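Local atomic coordinates of Dna-binding protein RAP1 (Saccharomyces cerevisiae, PDB entry 4BJT), a protein that binds DNA at telomeres and at transcriptional repressor/activator sites in yeast, and engages Rif1 through its C-terminal domain. Residues S53-Y58 with N157-W162; F68-A73 with N146-N151. All blocks are in the same frame, centred on the assembly; numbering follows the deposited sequence.

Overall arrangement
Two contacts fix the N-terminal part of this all-helical domain against the middle and later part of the chain. Contact 1 lies at the surface and pairs a short helical turn with the loop that follows helix 140-150; contact 2 is partly buried and sets a proline-rich loop against the end of that same helix. Their centres are about 17 Å apart, and Asn-146 joins them: its ND2 probably hydrogen-bonds to Tyr-58 O, while Val-158 packs on its side chain. Each contact has a proline on an aromatic face and a bridging water, but contact 1 adds a carboxylate shared by two arginines, whereas contact 2 relies on aliphatic packing. In sequence, contact 1 brackets contact 2.

Contact 1. Residues S53-Y58 with N157-W162; sequences SNEDIY and NVPGIW. With EDO (1,2-ethanediol), chain I.
Asn-157 O and the hydroxyl of Tyr-58 are joined by a water: it donates to Asn-157 O over 2.7 Å, and its oxygen lies 2.8 Å from Tyr-58 OH. This water lies in the plane of the tyrosine ring, at its edge, leaving the faces to other groups. One face is taken by Pro-159, whose CD stands 3.6 Å from the ring centroid of Tyr-58 and only 16° off the ring normal, a CH-pi contact; the proline and tyrosine side chains meet at roughly a right angle. Over the opposite face lies C1 of a 1,2-ethanediol, probably from the crystallisation liquor. Val-158 CG1 comes obliquely to the ring, 4.0 Å from Tyr-58 CD1. With CG anti to its own carbonyl carbon (chi1 -63°), Tyr-58 presents its ring to Val-158 and Pro-159 together.

These two residues begin a type II turn that Ile-161 N closes onto Val-158 O; Gly-160 takes its third position with a positive phi of 92°, where a CB would jam against the preceding carbonyl oxygen. Across from the turn, the extended side chain of Glu-55 runs antiparallel alongside the proline ring, with OE2 3.6 Å from Pro-159 CB. Two residues earlier, Ser-53 OG caps the incoming helical turn by accepting from Glu-55 N at 3.1 Å.

Within the Rap1 C-terminal domain, the contact joins the N-terminal helical turn to the loop after helix 140-150. The carboxylate of Glu-55 is divided between two helices: OE2 forms a salt bridge with Arg-189 of helix 187-198 and OE1 one with Arg-142 of helix 140-150. Arg-142 also donates to Pro-159 O, and thus ties both segments to helix 140-150, while Gly-160 N hydrogen-bonds to His-185 at the end of helix 175-185.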
ATOM      1  N   SER C  53      -7.580  15.464  -6.811  1.00 27.73           N
ATOM      2  CA  SER C  53      -7.412  15.209  -5.395  1.00 25.92           C
ATOM      3  C   SER C  53      -6.067  15.750  -4.954  1.00 26.27           C
ATOM      4  O   SER C  53      -5.050  15.549  -5.633  1.00 25.85           O
ATOM      5  CB  SER C  53      -7.478  13.711  -5.105  1.00 28.51           C
ATOM      6  OG  SER C  53      -7.188  13.439  -3.741  1.00 28.40           O
ATOM      7  N   ASN C  54      -6.034  16.377  -3.780  1.00 23.51           N
ATOM      8  CA  ASN C  54      -4.772  16.854  -3.216  1.00 22.02           C
ATOM      9  C   ASN C  54      -3.898  15.691  -2.696  1.00 22.85           C
ATOM     10  O   ASN C  54      -2.758  15.924  -2.294  1.00 22.30           O
ATOM     11  CB  ASN C  54      -5.005  17.909  -2.168  1.00 22.62           C
ATOM     12  CG  ASN C  54      -5.711  17.439  -0.950  1.00 25.36           C
ATOM     13  OD1 ASN C  54      -5.944  16.231  -0.756  1.00 23.63           O
ATOM     14  ND2 ASN C  54      -6.127  18.391  -0.124  1.00 25.46           N
ATOM     15  N   GLU C  55      -4.394  14.447  -2.739  1.00 20.06           N
ATOM     16  CA  GLU C  55      -3.588  13.269  -2.408  1.00 20.26           C
ATOM     17  C   GLU C  55      -2.619  12.956  -3.550  1.00 21.74           C
ATOM     18  O   GLU C  55      -1.726  12.114  -3.355  1.00 21.22           O
ATOM     19  CB  GLU C  55      -4.450  12.029  -2.189  1.00 21.76           C
ATOM     20  CG  GLU C  55      -5.389  12.123  -1.008  1.00 23.62           C
ATOM     21  CD  GLU C  55      -6.181  10.857  -0.771  1.00 22.40           C
ATOM     22  OE1 GLU C  55      -5.961   9.861  -1.494  1.00 22.23           O
ATOM     23  OE2 GLU C  55      -7.030  10.850   0.151  1.00 22.57           O
ATOM     24  N   ASP C  56      -2.780  13.582  -4.736  1.00 20.01           N
ATOM     25  CA  ASP C  56      -1.910  13.279  -5.863  1.00 21.29           C
ATOM     26  C   ASP C  56      -0.431  13.552  -5.567  1.00 23.52           C
ATOM     27  O   ASP C  56       0.423  12.901  -6.164  1.00 23.58           O
ATOM     28  CB  ASP C  56      -2.383  13.955  -7.146  1.00 24.27           C
ATOM     29  CG  ASP C  56      -2.382  15.466  -7.169  1.00 29.23           C
ATOM     30  OD1 ASP C  56      -1.785  16.075  -6.253  1.00 27.09           O
ATOM     31  OD2 ASP C  56      -2.918  16.050  -8.157  1.00 29.96           O
ATOM     32  N   ILE C  57      -0.129  14.398  -4.572  1.00 21.06           N
ATOM     33  CA  ILE C  57       1.253  14.656  -4.184  1.00 20.74           C
ATOM     34  C   ILE C  57       1.937  13.391  -3.656  1.00 22.69           C
ATOM     35  O   ILE C  57       3.171  13.303  -3.708  1.00 22.96           O
ATOM     36  CB  ILE C  57       1.400  15.818  -3.179  1.00 23.31           C
ATOM     37  CG1 ILE C  57       0.788  15.490  -1.800  1.00 23.68           C
ATOM     38  CG2 ILE C  57       0.830  17.118  -3.778  1.00 27.21           C
ATOM     39  CD1 ILE C  57       1.085  16.498  -0.736  1.00 30.83           C
ATOM     40  N   TYR C  58       1.166  12.446  -3.127  1.00 20.32           N
ATOM     41  CA  TYR C  58       1.728  11.186  -2.621  1.00 18.39           C
ATOM     42  C   TYR C  58       1.990  10.179  -3.748  1.00 21.64           C
ATOM     43  O   TYR C  58       2.740   9.219  -3.559  1.00 20.55           O
ATOM     44  CB  TYR C  58       0.805  10.578  -1.563  1.00 18.63           C
ATOM     45  CG  TYR C  58       0.677  11.477  -0.355  1.00 19.05           C
ATOM     46  CD1 TYR C  58       1.640  11.471   0.647  1.00 21.14           C
ATOM     47  CD2 TYR C  58      -0.377  12.368  -0.236  1.00 20.77           C
ATOM     48  CE1 TYR C  58       1.544  12.322   1.743  1.00 21.68           C
ATOM     49  CE2 TYR C  58      -0.480  13.226   0.852  1.00 21.68           C
ATOM     50  CZ  TYR C  58       0.471  13.186   1.851  1.00 23.47           C
ATOM     51  OH  TYR C  58       0.434  14.075   2.905  1.00 27.07           O
ATOM     52  N   ASN C 157       2.458   8.557   7.515  1.00 20.87           N
ATOM     53  CA  ASN C 157       1.550   9.699   7.376  1.00 20.58           C
ATOM     54  C   ASN C 157       1.094   9.857   5.946  1.00 22.84           C
ATOM     55  O   ASN C 157       1.160  10.961   5.390  1.00 26.41           O
ATOM     56  CB  ASN C 157       2.277  10.971   7.832  1.00 24.80           C
ATOM     57  CG  ASN C 157       2.774  10.934   9.255  1.00 45.48           C
ATOM     58  OD1 ASN C 157       1.996  10.797  10.204  1.00 45.25           O
ATOM     59  ND2 ASN C 157       4.054  11.141   9.445  1.00 43.61           N
ATOM     60  N   VAL C 158       0.559   8.785   5.358  1.00 18.96           N
ATOM     61  CA  VAL C 158       0.084   8.807   3.990  1.00 17.16           C
ATOM     62  C   VAL C 158      -1.387   8.414   3.891  1.00 18.68           C
ATOM     63  O   VAL C 158      -1.755   7.313   4.340  1.00 18.03           O
ATOM     64  CB  VAL C 158       0.922   7.865   3.113  1.00 18.91           C
ATOM     65  CG1 VAL C 158       0.402   7.834   1.679  1.00 18.84           C
ATOM     66  CG2 VAL C 158       2.408   8.266   3.150  1.00 19.09           C
ATOM     67  N   PRO C 159      -2.218   9.289   3.276  1.00 18.16           N
ATOM     68  CA  PRO C 159      -3.631   8.928   3.043  1.00 18.00           C
ATOM     69  C   PRO C 159      -3.777   7.585   2.321  1.00 19.05           C
ATOM     70  O   PRO C 159      -3.091   7.309   1.321  1.00 18.51           O
ATOM     71  CB  PRO C 159      -4.133  10.085   2.169  1.00 20.08           C
ATOM     72  CG  PRO C 159      -3.294  11.239   2.574  1.00 23.64           C
ATOM     73  CD  PRO C 159      -1.921  10.618   2.716  1.00 20.16           C
ATOM     74  N   GLY C 160      -4.648   6.741   2.833  1.00 18.87           N
ATOM     75  CA  GLY C 160      -4.892   5.415   2.277  1.00 17.98           C
ATOM     76  C   GLY C 160      -4.056   4.302   2.868  1.00 19.09           C
ATOM     77  O   GLY C 160      -4.337   3.132   2.617  1.00 19.06           O
ATOM     78  N   ILE C 161      -3.013   4.634   3.642  1.00 17.07           N
ATOM     79  CA  ILE C 161      -2.140   3.628   4.239  1.00 16.34           C
ATOM     80  C   ILE C 161      -2.413   3.601   5.714  1.00 20.16           C
ATOM     81  O   ILE C 161      -2.035   4.515   6.442  1.00 20.14           O
ATOM     82  CB  ILE C 161      -0.647   3.961   3.923  1.00 18.24           C
ATOM     83  CG1 ILE C 161      -0.451   4.091   2.401  1.00 18.27           C
ATOM     84  CG2 ILE C 161       0.286   2.917   4.567  1.00 18.48           C
ATOM     85  CD1 ILE C 161       0.959   4.294   1.947  1.00 22.11           C
ATOM     86  N   TRP C 162      -3.142   2.567   6.159  1.00 19.19           N
ATOM     87  CA  TRP C 162      -3.533   2.451   7.549  1.00 19.14           C
ATOM     88  C   TRP C 162      -2.413   1.887   8.403  1.00 23.77           C
ATOM     89  O   TRP C 162      -2.005   0.748   8.216  1.00 24.64           O
ATOM     90  CB  TRP C 162      -4.782   1.565   7.678  1.00 17.85           C
ATOM     91  CG  TRP C 162      -6.009   2.222   7.152  1.00 18.65           C
ATOM     92  CD1 TRP C 162      -6.447   2.251   5.864  1.00 20.34           C
ATOM     93  CD2 TRP C 162      -6.980   2.935   7.923  1.00 19.48           C
ATOM     94  NE1 TRP C 162      -7.612   2.974   5.779  1.00 20.48           N
ATOM     95  CE2 TRP C 162      -7.961   3.412   7.030  1.00 21.73           C
ATOM     96  CE3 TRP C 162      -7.120   3.201   9.285  1.00 21.41           C
ATOM     97  CZ2 TRP C 162      -9.065   4.154   7.458  1.00 22.17           C
ATOM     98  CZ3 TRP C 162      -8.227   3.899   9.708  1.00 23.27           C
ATOM     99  CH2 TRP C 162      -9.154   4.419   8.795  1.00 23.49           C
TER
HETATM  100  C1  EDO I1828       4.200  14.464  -0.124  1.00 37.57           C
HETATM  101  O1  EDO I1828       4.876  13.260  -0.509  1.00 46.93           O
HETATM  102  C2  EDO I1828       5.020  15.669  -0.629  1.00 44.55           C
HETATM  103  O2  EDO I1828       4.975  15.707  -2.040  1.00 50.11           O
HETATM  104  O   HOH W   1       2.235  13.423   5.007  1.00 41.33           O

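Contact 2. Residues F68-A73 with N146-N151; sequences FPPKIA and NMFKDN
Pro-70 lies on the ring of Phe-148 in a CH-pi contact: its CG is 3.6 Å from the ring centroid, 19° off the normal and displaced toward the rim, so that Pro-70 CG to Phe-148 CD1 is the shortest approach at 3.4 Å. The ring is held from other directions as well. Ile-72 CG2 reaches its edge, near the plane, 3.9 Å from Phe-148 CD1, and Ala-73 CB comes in obliquely.

Aliphatic packing centres on Ile-72. Its CG1 is anti to the backbone N (chi1 -163°), which directs CG2 into the angle between Phe-148 and Met-147, with Ile-72 CG2 3.9 Å from Met-147 CG. The methionine, extended along its whole length, runs on past the isoleucine until its CE meets Ile-72 CG1. Farther out, Ile-72 CD1 rests against the backbone of Asn-151. Replacing Ile-72 by an alanine would remove CG1, CG2 and CD1, which is likely to open a gap beside the Phe-148 edge and leave the end of Met-147 freer to shift.

Polar links are carried by water. One molecule accepts from Ile-72 N at 3.1 Å and donates to both Phe-148 O and Asn-151 OD1. It links the loop amide to the last turn of the helix and to the residue just beyond it. Asn-151, with the positive phi of 58° at which the chain leaves that helix, also sets its OD1 against Ile-72 CB at 3.5 Å.

Within the Rap1 C-terminal domain, a type I turn from Pro-70 to Ala-73 brings these loop residues together against the C-terminal end of helix 140-150. Phe-82 of helix 80-83 packs on both Phe-148 and Ala-73, and Thr-88 at the start of helix 88-99 touches Phe-148, so the loop and two further helices meet on this phenylalanine.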
ATOM      1  N   PHE C  68      18.353   3.670  -6.378  1.00 20.15           N
ATOM      2  CA  PHE C  68      17.942   2.268  -6.381  1.00 18.96           C
ATOM      3  C   PHE C  68      19.114   1.308  -6.201  1.00 22.92           C
ATOM      4  O   PHE C  68      20.154   1.446  -6.868  1.00 22.72           O
ATOM      5  CB  PHE C  68      17.216   1.948  -7.698  1.00 20.73           C
ATOM      6  CG  PHE C  68      16.438   0.653  -7.651  1.00 18.82           C
ATOM      7  CD1 PHE C  68      15.145   0.624  -7.175  1.00 18.60           C
ATOM      8  CD2 PHE C  68      17.035  -0.543  -8.000  1.00 19.22           C
ATOM      9  CE1 PHE C  68      14.456  -0.584  -7.038  1.00 17.88           C
ATOM     10  CE2 PHE C  68      16.340  -1.748  -7.882  1.00 19.03           C
ATOM     11  CZ  PHE C  68      15.060  -1.757  -7.423  1.00 17.78           C
ATOM     12  N   PRO C  69      18.966   0.293  -5.339  1.00 18.93           N
ATOM     13  CA  PRO C  69      17.816   0.024  -4.472  1.00 18.16           C
ATOM     14  C   PRO C  69      17.824   0.932  -3.260  1.00 20.22           C
ATOM     15  O   PRO C  69      18.897   1.263  -2.714  1.00 20.06           O
ATOM     16  CB  PRO C  69      18.022  -1.430  -4.046  1.00 19.82           C
ATOM     17  CG  PRO C  69      19.514  -1.577  -4.011  1.00 25.49           C
ATOM     18  CD  PRO C  69      20.043  -0.695  -5.126  1.00 23.24           C
ATOM     19  N   PRO C  70      16.631   1.298  -2.773  1.00 19.93           N
ATOM     20  CA  PRO C  70      16.583   2.147  -1.594  1.00 20.54           C
ATOM     21  C   PRO C  70      17.024   1.404  -0.347  1.00 21.64           C
ATOM     22  O   PRO C  70      16.842   0.198  -0.282  1.00 20.46           O
ATOM     23  CB  PRO C  70      15.112   2.563  -1.489  1.00 22.64           C
ATOM     24  CG  PRO C  70      14.386   1.750  -2.382  1.00 26.89           C
ATOM     25  CD  PRO C  70      15.286   1.029  -3.321  1.00 21.23           C
ATOM     26  N   LYS C  71      17.582   2.120   0.644  1.00 21.61           N
ATOM     27  CA  LYS C  71      18.063   1.511   1.890  1.00 22.14           C
ATOM     28  C   LYS C  71      16.999   0.678   2.614  1.00 22.69           C
ATOM     29  O   LYS C  71      17.302  -0.380   3.179  1.00 23.09           O
ATOM     30  CB  LYS C  71      18.642   2.585   2.833  1.00 27.75           C
ATOM     31  CG  LYS C  71      19.450   2.027   4.001  1.00 52.07           C
ATOM     32  CD  LYS C  71      19.833   3.102   5.037  1.00 73.35           C
ATOM     33  CE  LYS C  71      20.574   4.292   4.463  1.00 93.23           C
ATOM     34  NZ  LYS C  71      21.100   5.188   5.529  1.00108.87           N
ATOM     35  N   ILE C  72      15.749   1.130   2.577  1.00 19.63           N
ATOM     36  CA  ILE C  72      14.666   0.413   3.260  1.00 17.87           C
ATOM     37  C   ILE C  72      14.316  -0.921   2.573  1.00 22.09           C
ATOM     38  O   ILE C  72      13.634  -1.751   3.175  1.00 22.07           O
ATOM     39  CB  ILE C  72      13.421   1.326   3.334  1.00 20.06           C
ATOM     40  CG1 ILE C  72      12.372   0.841   4.371  1.00 21.35           C
ATOM     41  CG2 ILE C  72      12.788   1.535   1.951  1.00 19.93           C
ATOM     42  CD1 ILE C  72      12.821   0.868   5.798  1.00 23.86           C
ATOM     43  N   ALA C  73      14.727  -1.094   1.299  1.00 18.48           N
ATOM     44  CA  ALA C  73      14.371  -2.293   0.533  1.00 18.23           C
ATOM     45  C   ALA C  73      15.365  -3.385   0.822  1.00 21.81           C
ATOM     46  O   ALA C  73      16.386  -3.493   0.157  1.00 23.83           O
ATOM     47  CB  ALA C  73      14.321  -1.987  -0.965  1.00 18.60           C
ATOM     48  N   ASN C 146       6.359   6.232  -1.162  1.00 15.99           N
ATOM     49  CA  ASN C 146       6.522   6.886   0.134  1.00 17.14           C
ATOM     50  C   ASN C 146       7.437   6.089   1.056  1.00 19.78           C
ATOM     51  O   ASN C 146       8.264   6.670   1.743  1.00 19.92           O
ATOM     52  CB  ASN C 146       5.165   7.207   0.752  1.00 16.07           C
ATOM     53  CG  ASN C 146       4.529   8.362   0.016  1.00 18.11           C
ATOM     54  OD1 ASN C 146       4.742   9.517   0.358  1.00 20.09           O
ATOM     55  ND2 ASN C 146       3.791   8.074  -1.012  1.00 17.28           N
ATOM     56  N   MET C 147       7.348   4.764   1.036  1.00 17.03           N
ATOM     57  CA  MET C 147       8.257   3.904   1.784  1.00 16.45           C
ATOM     58  C   MET C 147       9.693   4.201   1.380  1.00 20.03           C
ATOM     59  O   MET C 147      10.571   4.392   2.221  1.00 19.74           O
ATOM     60  CB  MET C 147       7.919   2.433   1.485  1.00 18.18           C
ATOM     61  CG  MET C 147       8.904   1.431   2.117  1.00 20.82           C
ATOM     62  SD  MET C 147       8.598  -0.175   1.353  1.00 24.14           S
ATOM     63  CE  MET C 147       9.888  -1.243   2.100  1.00 22.52           C
ATOM     64  N   PHE C 148       9.936   4.224   0.085  1.00 18.22           N
ATOM     65  CA  PHE C 148      11.282   4.443  -0.422  1.00 17.07           C
ATOM     66  C   PHE C 148      11.794   5.853  -0.186  1.00 22.41           C
ATOM     67  O   PHE C 148      12.961   6.010   0.194  1.00 23.92           O
ATOM     68  CB  PHE C 148      11.353   4.135  -1.911  1.00 16.78           C
ATOM     69  CG  PHE C 148      11.010   2.738  -2.384  1.00 15.70           C
ATOM     70  CD1 PHE C 148      11.120   1.649  -1.532  1.00 17.36           C
ATOM     71  CD2 PHE C 148      10.841   2.478  -3.734  1.00 19.93           C
ATOM     72  CE1 PHE C 148      10.905   0.353  -2.003  1.00 18.53           C
ATOM     73  CE2 PHE C 148      10.636   1.190  -4.193  1.00 20.19           C
ATOM     74  CZ  PHE C 148      10.729   0.133  -3.332  1.00 18.77           C
ATOM     75  N   LYS C 149      10.955   6.876  -0.418  1.00 20.87           N
ATOM     76  CA  LYS C 149      11.397   8.255  -0.209  0.58 21.80           C
ATOM     77  C   LYS C 149      11.681   8.511   1.271  1.00 28.63           C
ATOM     78  O   LYS C 149      12.703   9.127   1.591  1.00 31.26           O
ATOM     79  CB  LYS C 149      10.352   9.254  -0.743  0.58 23.02           C
ATOM     80  CG  LYS C 149      10.839  10.708  -0.792  0.58 27.56           C
ATOM     81  CD  LYS C 149       9.725  11.680  -1.187  0.58 33.00           C
ATOM     82  CE  LYS C 149      10.141  13.122  -1.031  0.58 42.00           C
ATOM     83  NZ  LYS C 149       9.128  14.050  -1.593  0.58 47.83           N
ATOM     84  N   ASP C 150      10.794   8.056   2.163  1.00 26.37           N
ATOM     85  CA  ASP C 150      10.904   8.302   3.603  1.00 27.79           C
ATOM     86  C   ASP C 150      11.862   7.355   4.314  1.00 27.70           C
ATOM     87  O   ASP C 150      12.169   7.601   5.482  1.00 27.51           O
ATOM     88  CB  ASP C 150       9.525   8.189   4.279  1.00 30.23           C
ATOM     89  CG  ASP C 150       8.399   9.095   3.785  1.00 48.46           C
ATOM     90  OD1 ASP C 150       8.701  10.160   3.205  1.00 49.44           O
ATOM     91  OD2 ASP C 150       7.214   8.749   4.025  1.00 55.84           O
ATOM     92  N   ASN C 151      12.253   6.245   3.678  1.00 24.16           N
ATOM     93  CA  ASN C 151      13.108   5.244   4.324  1.00 23.66           C
ATOM     94  C   ASN C 151      12.442   4.707   5.601  1.00 27.62           C
ATOM     95  O   ASN C 151      13.078   4.594   6.648  1.00 28.55           O
ATOM     96  CB  ASN C 151      14.494   5.866   4.622  1.00 28.98           C
ATOM     97  CG  ASN C 151      15.507   4.894   5.129  1.00 41.26           C
ATOM     98  OD1 ASN C 151      15.391   3.703   4.899  1.00 37.10           O
ATOM     99  ND2 ASN C 151      16.453   5.372   5.937  1.00 40.77           N
TER
HETATM  100  O   HOH W   2      14.945   4.040   1.723  1.00 26.61           O